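Local coordinates for protein hypothetical bacterial 6-phosphogluconolactonase (Bacteroides fragilis, PDB 3SCY) that probably hydrolyses 6-phosphogluconolactone to 6-phosphogluconate, using a seven-bladed beta-propeller of the lactonase family as its scaffold, at residues A[112-117]-A[121-126]; A[140-145]-A[155-160]; A[171-174]-A[179-182]. One frame throughout, in Å; residues are numbered along the deposited sequence.

Interaction 1. Residues A[112-117]-A[121-126]; sequences IVTANY and SITVFP
The carboxamide of Asn-116 reaches across to Ser-121 and Thr-123 and spends both N-H groups of ND2 on their hydroxyls. Both acceptors lie close to the amide plane, so the group is held flat between them: Asn-116 ND2 to Ser-121 OG is 3.0 Å and almost straight (172°), while the bond from Asn-116 ND2 to Thr-123 OG1, at 2.9 Å, bends a little more. The Asn-116 side chain crosses that of Thr-123 at about a right angle. The carbonyl end of the Asn-116 amide is used as well, because Thr-114 OG1 donates to Asn-116 OD1 (2.8 Å), which fixes the amide flip. Thr-123 OG1 has a further partner in Thr-97 O, on the chain outside the hairpin.

This is an antiparallel beta hairpin in one four-stranded blade of the propeller, its strand axes 4.6 Å apart. Thr-114 and Thr-123 run next to each other off the same face. With chi1 at 65°, Thr-114 OG1 sits between its own N and carbonyl carbon, and CG2 is left to meet the ring edge of Phe-125 at CE1 (3.9 Å). Ile-112 CG2 comes at a slant to Phe-125 CD1 (4.2 Å). On the opposite face of the blade Val-113 CG2 meets Val-124 CG2 at 4.3 Å, and Val-113 also packs on Val-160 of the next blade.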
loop_
_atom_site.group_PDB
_atom_site.type_symbol
_atom_site.label_atom_id
_atom_site.label_comp_id
_atom_site.label_asym_id
_atom_site.label_seq_id
_atom_site.Cartn_x
_atom_site.Cartn_y
_atom_site.Cartn_z
ATOM N N ILE A 112 11.418 3.210 9.613
ATOM C CA ILE A 112 10.818 2.851 8.329
ATOM C C ILE A 112 11.042 1.365 8.152
ATOM O O ILE A 112 12.159 0.892 8.442
ATOM C CB ILE A 112 11.479 3.637 7.145
ATOM C CG1 ILE A 112 11.148 5.135 7.183
ATOM C CG2 ILE A 112 11.168 2.977 5.741
ATOM C CD1 ILE A 112 9.670 5.524 6.866
ATOM N N VAL A 113 10.021 0.632 7.635
ATOM C CA VAL A 113 10.197 -0.786 7.338
ATOM C C VAL A 113 9.819 -0.997 5.872
ATOM O O VAL A 113 8.794 -0.475 5.455
ATOM C CB VAL A 113 9.359 -1.723 8.266
ATOM C CG1 VAL A 113 9.673 -3.182 7.989
ATOM C CG2 VAL A 113 9.594 -1.411 9.738
ATOM N N THR A 114 10.627 -1.729 5.103
ATOM C CA THR A 114 10.306 -2.082 3.722
ATOM C C THR A 114 9.945 -3.554 3.586
ATOM O O THR A 114 10.505 -4.410 4.290
ATOM C CB THR A 114 11.474 -1.779 2.752
ATOM O OG1 THR A 114 12.594 -2.605 3.058
ATOM C CG2 THR A 114 11.875 -0.332 2.757
ATOM N N ALA A 115 9.163 -3.860 2.545
ATOM C CA ALA A 115 8.902 -5.217 2.087
ATOM C C ALA A 115 9.725 -5.410 0.827
ATOM O O ALA A 115 9.471 -4.736 -0.186
ATOM C CB ALA A 115 7.421 -5.419 1.811
ATOM N N ASN A 116 10.716 -6.322 0.862
ATOM C CA ASN A 116 11.597 -6.519 -0.286
ATOM C C ASN A 116 11.120 -7.737 -1.042
ATOM O O ASN A 116 11.263 -8.870 -0.578
ATOM C CB ASN A 116 13.067 -6.637 0.147
ATOM C CG ASN A 116 13.478 -5.530 1.081
ATOM O OD1 ASN A 116 13.054 -4.370 0.941
ATOM N ND2 ASN A 116 14.255 -5.882 2.085
ATOM N N TYR A 117 10.502 -7.479 -2.205
ATOM C CA TYR A 117 9.860 -8.524 -2.999
ATOM C C TYR A 117 10.830 -9.587 -3.475
ATOM O O TYR A 117 10.567 -10.785 -3.336
ATOM C CB TYR A 117 9.128 -7.906 -4.205
ATOM C CG TYR A 117 8.348 -8.920 -5.004
ATOM C CD1 TYR A 117 7.047 -9.266 -4.647
ATOM C CD2 TYR A 117 8.940 -9.602 -6.067
ATOM C CE1 TYR A 117 6.331 -10.216 -5.366
ATOM C CE2 TYR A 117 8.232 -10.560 -6.791
ATOM C CZ TYR A 117 6.926 -10.858 -6.433
ATOM O OH TYR A 117 6.208 -11.794 -7.139
ATOM N N SER A 121 12.658 -10.474 2.057
ATOM C CA SER A 121 13.112 -9.965 3.330
ATOM C C SER A 121 12.395 -8.664 3.630
ATOM O O SER A 121 11.668 -8.123 2.777
ATOM C CB SER A 121 14.624 -9.722 3.280
ATOM O OG SER A 121 14.943 -8.780 2.264
ATOM N N ILE A 122 12.642 -8.137 4.839
ATOM C CA ILE A 122 12.168 -6.834 5.255
ATOM C C ILE A 122 13.356 -6.086 5.851
ATOM O O ILE A 122 14.257 -6.698 6.457
ATOM C CB ILE A 122 10.950 -6.849 6.213
ATOM C CG1 ILE A 122 11.287 -7.545 7.551
ATOM C CG2 ILE A 122 9.735 -7.475 5.517
ATOM C CD1 ILE A 122 10.135 -7.443 8.594
ATOM N N THR A 123 13.408 -4.787 5.601
ATOM C CA THR A 123 14.514 -3.959 6.088
ATOM C C THR A 123 13.973 -2.871 7.013
ATOM O O THR A 123 12.974 -2.228 6.698
ATOM C CB THR A 123 15.311 -3.345 4.905
ATOM O OG1 THR A 123 15.753 -4.395 4.058
ATOM C CG2 THR A 123 16.552 -2.562 5.384
ATOM N N VAL A 124 14.667 -2.638 8.136
ATOM C CA VAL A 124 14.316 -1.605 9.104
ATOM C C VAL A 124 15.350 -0.493 9.017
ATOM O O VAL A 124 16.556 -0.797 9.037
ATOM C CB VAL A 124 14.285 -2.203 10.556
ATOM C CG1 VAL A 124 13.960 -1.142 11.601
ATOM C CG2 VAL A 124 13.294 -3.363 10.643
ATOM N N PHE A 125 14.878 0.770 8.963
ATOM C CA PHE A 125 15.750 1.941 9.000
ATOM C C PHE A 125 15.319 2.857 10.123
ATOM O O PHE A 125 14.174 3.312 10.091
ATOM C CB PHE A 125 15.701 2.757 7.684
ATOM C CG PHE A 125 15.996 2.039 6.397
ATOM C CD1 PHE A 125 14.994 1.350 5.726
ATOM C CD2 PHE A 125 17.260 2.100 5.822
ATOM C CE1 PHE A 125 15.247 0.720 4.514
ATOM C CE2 PHE A 125 17.527 1.428 4.634
ATOM C CZ PHE A 125 16.516 0.749 3.975
ATOM N N PRO A 126 16.211 3.239 11.057
ATOM C CA PRO A 126 15.835 4.269 12.029
ATOM C C PRO A 126 15.697 5.615 11.308
ATOM O O PRO A 126 16.424 5.878 10.339
ATOM C CB PRO A 126 17.023 4.313 13.012
ATOM C CG PRO A 126 17.846 3.062 12.709
ATOM C CD PRO A 126 17.611 2.800 11.233
#

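Interaction 2. Residues A[140-145]-A[155-160]; sequences IEFKGS and PHLHCV
Gly-144 and Pro-155 mark the nearest approach of two extended backbones, 5.9 Å from CA to CA, which are not paired as strands and meet through side chains and backbone edges. The contact is a seam between consecutive blades of the beta-propeller: 140-145 leaves the outermost strand of one four-stranded sheet, strand 138-141, and 155-160 leads into the first strand of the next, strand 157-162.

Phe-142 supplies most of the apolar surface on its side. Its CG stands anti to the carbonyl carbon (chi1 -60°), which carries the ring to Leu-157, and the two side chains cross at about a right angle. One flank of the ring, CD2 and CE2, is engaged: Phe-142 CD2 lies 3.5 Å from Leu-157 CD2, and Phe-142 CE2 is 3.9 Å from Leu-157 CD1. The two leucine methyls come to that flank obliquely and from the same side of the ring, with Leu-157 CG nearly equidistant from both ring carbons. Leu-157 has a second role, since it also packs on Ile-122 of the preceding blade and on Ala-171 within its own.

Nearer the start of the ring-bearing side chain, Phe-142 CB rests against Pro-155 CB at 3.9 Å. The pyrrolidine ring therefore packs alongside the base of the phenylalanine, whereas the leucine takes one flank of the aromatic ring. Further along 140-145, Pro-155 CG faces the carbonyl of Phe-142, 3.5 Å from O. Gly-144 adopts phi 129° and psi -177°, a conformation that calls for glycine, and it adds only backbone to the contact. Here the other end of the pyrrolidine is met, Pro-155 CD lying 3.3 Å from Gly-144 O.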
loop_
_atom_site.group_PDB
_atom_site.type_symbol
_atom_site.label_atom_id
_atom_site.label_comp_id
_atom_site.label_asym_id
_atom_site.label_seq_id
_atom_site.Cartn_x
_atom_site.Cartn_y
_atom_site.Cartn_z
ATOM N N ILE A 140 15.758 -8.670 7.853
ATOM C CA ILE A 140 15.163 -9.921 8.327
ATOM C C ILE A 140 14.848 -10.795 7.130
ATOM O O ILE A 140 14.011 -10.422 6.309
ATOM C CB ILE A 140 13.920 -9.640 9.230
ATOM C CG1 ILE A 140 14.311 -8.691 10.388
ATOM C CG2 ILE A 140 13.312 -10.956 9.773
ATOM C CD1 ILE A 140 13.193 -7.990 11.119
ATOM N N GLU A 141 15.557 -11.924 7.001
ATOM C CA GLU A 141 15.389 -12.845 5.876
ATOM C C GLU A 141 14.348 -13.905 6.187
ATOM O O GLU A 141 14.152 -14.280 7.351
ATOM C CB GLU A 141 16.730 -13.525 5.544
ATOM C CG GLU A 141 17.789 -12.569 5.018
ATOM C CD GLU A 141 17.732 -12.177 3.552
ATOM O OE1 GLU A 141 16.971 -12.803 2.776
ATOM O OE2 GLU A 141 18.495 -11.261 3.172
ATOM N N PHE A 142 13.660 -14.372 5.144
ATOM C CA PHE A 142 12.662 -15.422 5.285
ATOM C C PHE A 142 13.053 -16.601 4.430
ATOM O O PHE A 142 13.866 -16.462 3.508
ATOM C CB PHE A 142 11.257 -14.915 4.905
ATOM C CG PHE A 142 10.822 -13.760 5.770
ATOM C CD1 PHE A 142 10.205 -13.980 6.997
ATOM C CD2 PHE A 142 11.019 -12.446 5.354
ATOM C CE1 PHE A 142 9.832 -12.904 7.813
ATOM C CE2 PHE A 142 10.653 -11.368 6.174
ATOM C CZ PHE A 142 10.043 -11.604 7.390
ATOM N N LYS A 143 12.496 -17.767 4.749
ATOM C CA LYS A 143 12.741 -18.998 4.011
ATOM C C LYS A 143 11.430 -19.670 3.639
ATOM O O LYS A 143 10.415 -19.493 4.319
ATOM C CB LYS A 143 13.616 -19.960 4.834
ATOM C CG LYS A 143 15.053 -19.474 5.015
ATOM C CD LYS A 143 15.893 -20.484 5.807
ATOM C CE LYS A 143 17.308 -20.007 6.018
ATOM N NZ LYS A 143 18.159 -21.057 6.640
ATOM N N GLY A 144 11.454 -20.423 2.547
ATOM C CA GLY A 144 10.282 -21.166 2.117
ATOM C C GLY A 144 9.895 -20.975 0.677
ATOM O O GLY A 144 10.573 -20.278 -0.086
ATOM N N SER A 145 8.786 -21.607 0.311
ATOM C CA SER A 145 8.227 -21.561 -1.038
ATOM C C SER A 145 6.758 -21.948 -0.984
ATOM O O SER A 145 6.237 -22.323 0.071
ATOM C CB SER A 145 9.005 -22.487 -1.974
ATOM O OG SER A 145 8.999 -23.812 -1.477
ATOM N N PRO A 155 10.475 -16.808 -0.811
ATOM C CA PRO A 155 9.645 -15.760 -0.193
ATOM C C PRO A 155 9.646 -14.488 -1.054
ATOM O O PRO A 155 10.630 -14.186 -1.744
ATOM C CB PRO A 155 10.322 -15.520 1.166
ATOM C CG PRO A 155 11.131 -16.756 1.407
ATOM C CD PRO A 155 11.627 -17.147 0.053
ATOM N N HIS A 156 8.518 -13.792 -1.075
ATOM C CA HIS A 156 8.356 -12.528 -1.785
ATOM C C HIS A 156 7.582 -11.637 -0.859
ATOM O O HIS A 156 6.392 -11.848 -0.662
ATOM C CB HIS A 156 7.642 -12.736 -3.131
ATOM C CG HIS A 156 8.433 -13.495 -4.162
ATOM N ND1 HIS A 156 9.617 -12.996 -4.677
ATOM C CD2 HIS A 156 8.148 -14.666 -4.788
ATOM C CE1 HIS A 156 10.037 -13.896 -5.564
ATOM N NE2 HIS A 156 9.191 -14.918 -5.661
ATOM N N LEU A 157 8.257 -10.687 -0.232
ATOM C CA LEU A 157 7.615 -9.841 0.762
ATOM C C LEU A 157 6.960 -8.654 0.078
ATOM O O LEU A 157 7.605 -7.941 -0.680
ATOM C CB LEU A 157 8.649 -9.445 1.829
ATOM C CG LEU A 157 8.811 -10.442 3.002
ATOM C CD1 LEU A 157 7.663 -10.289 3.983
ATOM C CD2 LEU A 157 8.943 -11.914 2.527
ATOM N N HIS A 158 5.646 -8.474 0.300
ATOM C CA HIS A 158 4.882 -7.500 -0.466
ATOM C C HIS A 158 4.161 -6.448 0.330
ATOM O O HIS A 158 3.621 -5.511 -0.277
ATOM C CB HIS A 158 3.835 -8.231 -1.334
ATOM C CG HIS A 158 3.715 -7.662 -2.713
ATOM N ND1 HIS A 158 3.585 -6.299 -2.931
ATOM C CD2 HIS A 158 3.699 -8.299 -3.906
ATOM C CE1 HIS A 158 3.556 -6.152 -4.250
ATOM N NE2 HIS A 158 3.582 -7.331 -4.870
ATOM N N CYS A 159 4.135 -6.576 1.666
ATOM C CA CYS A 159 3.434 -5.633 2.501
ATOM C C CYS A 159 3.972 -5.716 3.897
ATOM O O CYS A 159 4.367 -6.798 4.331
ATOM C CB CYS A 159 1.934 -5.928 2.475
ATOM S SG CYS A 159 0.896 -4.622 3.192
ATOM N N VAL A 160 4.060 -4.578 4.579
ATOM C CA VAL A 160 4.426 -4.492 5.976
ATOM C C VAL A 160 3.446 -3.527 6.632
ATOM O O VAL A 160 3.276 -2.396 6.159
ATOM C CB VAL A 160 5.907 -4.097 6.244
ATOM C CG1 VAL A 160 6.832 -5.287 6.020
ATOM C CG2 VAL A 160 6.341 -2.897 5.398
#

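Interaction 3. Residues A[171-174]-A[179-182]; sequences ADDL and IHKF
The imidazole of His-180 meets Asp-173 at its edge: the carboxylate oxygen OD2 lies in the ring plane and accepts a hydrogen bond from NE2. The ring of Phe-142, from the loop that leaves the preceding blade, stacks against the imidazole, and Ala-171 O approaches it obliquely, 3.6 Å from His-180 CD2. The His-180 NE2 to Asp-173 OD2 bond is 2.9 Å long and practically straight, at 177°. Together with the Phe-142 stack, this bond holds the imidazole in its rotation. The carboxylate does not share the ring plane; the two are turned 36° apart, and OD2 offers its anti lone pair, on the side away from OD1.

With chi1 at -177°, Asp-173 has CG anti to its backbone N, which carries the carboxylate over toward the histidine, and Asp-173 CB also packs beside His-180 NE2 at 3.4 Å. Asp-173 is gripped from several directions, since Thr-176 OG1 bonds to OD2 and the backbone N of His-156 to OD1.

On the other face of the sheet Asp-172 runs alongside Ile-179. Asp-172 OD1 is set against the aliphatic branches of the isoleucine, 3.5 Å from Ile-179 CG1. Between the faces the backbones bond as an antiparallel pair: Ala-171 N to His-180 O and His-180 N to Ala-171 O are both 2.8 Å. These are the two middle strands of a blade, 168-173 and 178-184, and they form the central hairpin of a four-stranded, W-shaped antiparallel sheet, the repeating unit of the seven-bladed propeller.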
loop_
_atom_site.group_PDB
_atom_site.type_symbol
_atom_site.label_atom_id
_atom_site.label_comp_id
_atom_site.label_asym_id
_atom_site.label_seq_id
_atom_site.Cartn_x
_atom_site.Cartn_y
_atom_site.Cartn_z
ATOM N N ALA A 171 3.745 -8.953 8.101
ATOM C CA ALA A 171 4.397 -8.864 6.808
ATOM C C ALA A 171 3.868 -9.930 5.861
ATOM O O ALA A 171 4.035 -11.134 6.121
ATOM C CB ALA A 171 5.901 -9.001 6.996
ATOM N N ASP A 172 3.240 -9.493 4.750
ATOM C CA ASP A 172 2.643 -10.433 3.789
ATOM C C ASP A 172 3.688 -11.032 2.899
ATOM O O ASP A 172 4.463 -10.293 2.269
ATOM C CB ASP A 172 1.602 -9.715 2.912
ATOM C CG ASP A 172 0.377 -9.205 3.627
ATOM O OD1 ASP A 172 0.159 -9.602 4.787
ATOM O OD2 ASP A 172 -0.395 -8.424 3.002
ATOM N N ASP A 173 3.676 -12.360 2.794
ATOM C CA ASP A 173 4.642 -13.076 1.985
ATOM C C ASP A 173 3.934 -13.831 0.881
ATOM O O ASP A 173 3.404 -14.936 1.073
ATOM C CB ASP A 173 5.466 -13.994 2.871
ATOM C CG ASP A 173 6.579 -14.781 2.199
ATOM O OD1 ASP A 173 6.635 -14.799 0.943
ATOM O OD2 ASP A 173 7.391 -15.377 2.924
ATOM N N LEU A 174 3.981 -13.235 -0.312
ATOM C CA LEU A 174 3.340 -13.785 -1.499
ATOM C C LEU A 174 3.926 -15.144 -1.858
ATOM O O LEU A 174 3.196 -16.031 -2.328
ATOM C CB LEU A 174 3.476 -12.772 -2.667
ATOM C CG LEU A 174 2.944 -13.205 -4.072
ATOM C CD1 LEU A 174 2.440 -11.994 -4.849
ATOM C CD2 LEU A 174 4.031 -13.966 -4.899
ATOM N N ILE A 179 1.572 -14.700 6.498
ATOM C CA ILE A 179 1.643 -13.372 7.069
ATOM C C ILE A 179 2.569 -13.539 8.283
ATOM O O ILE A 179 2.172 -14.161 9.273
ATOM C CB ILE A 179 0.275 -12.764 7.438
ATOM C CG1 ILE A 179 -0.655 -12.701 6.197
ATOM C CG2 ILE A 179 0.477 -11.360 8.049
ATOM C CD1 ILE A 179 -2.174 -12.512 6.536
ATOM N N HIS A 180 3.801 -13.037 8.177
ATOM C CA HIS A 180 4.792 -13.107 9.253
ATOM C C HIS A 180 4.446 -12.095 10.348
ATOM O O HIS A 180 3.984 -10.996 10.044
ATOM C CB HIS A 180 6.198 -12.866 8.697
ATOM C CG HIS A 180 6.561 -13.839 7.627
ATOM N ND1 HIS A 180 6.990 -15.131 7.934
ATOM C CD2 HIS A 180 6.576 -13.674 6.286
ATOM C CE1 HIS A 180 7.213 -15.714 6.764
ATOM N NE2 HIS A 180 6.994 -14.878 5.745
ATOM N N LYS A 181 4.624 -12.488 11.623
ATOM C CA LYS A 181 4.287 -11.644 12.762
ATOM C C LYS A 181 5.525 -11.267 13.583
ATOM O O LYS A 181 6.337 -12.137 13.940
ATOM C CB LYS A 181 3.272 -12.383 13.657
ATOM C CG LYS A 181 2.791 -11.554 14.852
ATOM C CD LYS A 181 1.883 -12.354 15.782
ATOM C CE LYS A 181 1.719 -11.644 17.107
ATOM N NZ LYS A 181 0.783 -12.390 17.995
ATOM N N PHE A 182 5.639 -9.971 13.909
ATOM C CA PHE A 182 6.697 -9.443 14.748
ATOM C C PHE A 182 6.130 -8.590 15.846
ATOM O O PHE A 182 5.128 -7.886 15.657
ATOM C CB PHE A 182 7.680 -8.605 13.924
ATOM C CG PHE A 182 8.396 -9.393 12.858
ATOM C CD1 PHE A 182 7.827 -9.568 11.600
ATOM C CD2 PHE A 182 9.616 -9.999 13.125
ATOM C CE1 PHE A 182 8.484 -10.318 10.620
ATOM C CE2 PHE A 182 10.263 -10.763 12.153
ATOM C CZ PHE A 182 9.688 -10.925 10.910
#

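In the fold
Interactions 1 and 3 are hairpins in consecutive blades, their centres about 12 Å apart, and interaction 2 is the seam between those blades. It lies about 11 Å from interaction 1 and 7 Å from interaction 3, centre to centre. Tyr-117 O and His-156 ND1, 2.8 Å apart and probably hydrogen-bonded, tie interaction 1 to interaction 2; the backbone joins interaction 2 to interaction 3, where His-156 O and Leu-174 N, also 2.8 Å apart, are probably hydrogen-bonded. His-158, in 155-160, hydrogen-bonds through NE2 to an unidentified ligand that probably came from the crystallisation liquor. A bound magnesium lies about 12 Å from the His-180 side chain, so the ion takes no direct part here.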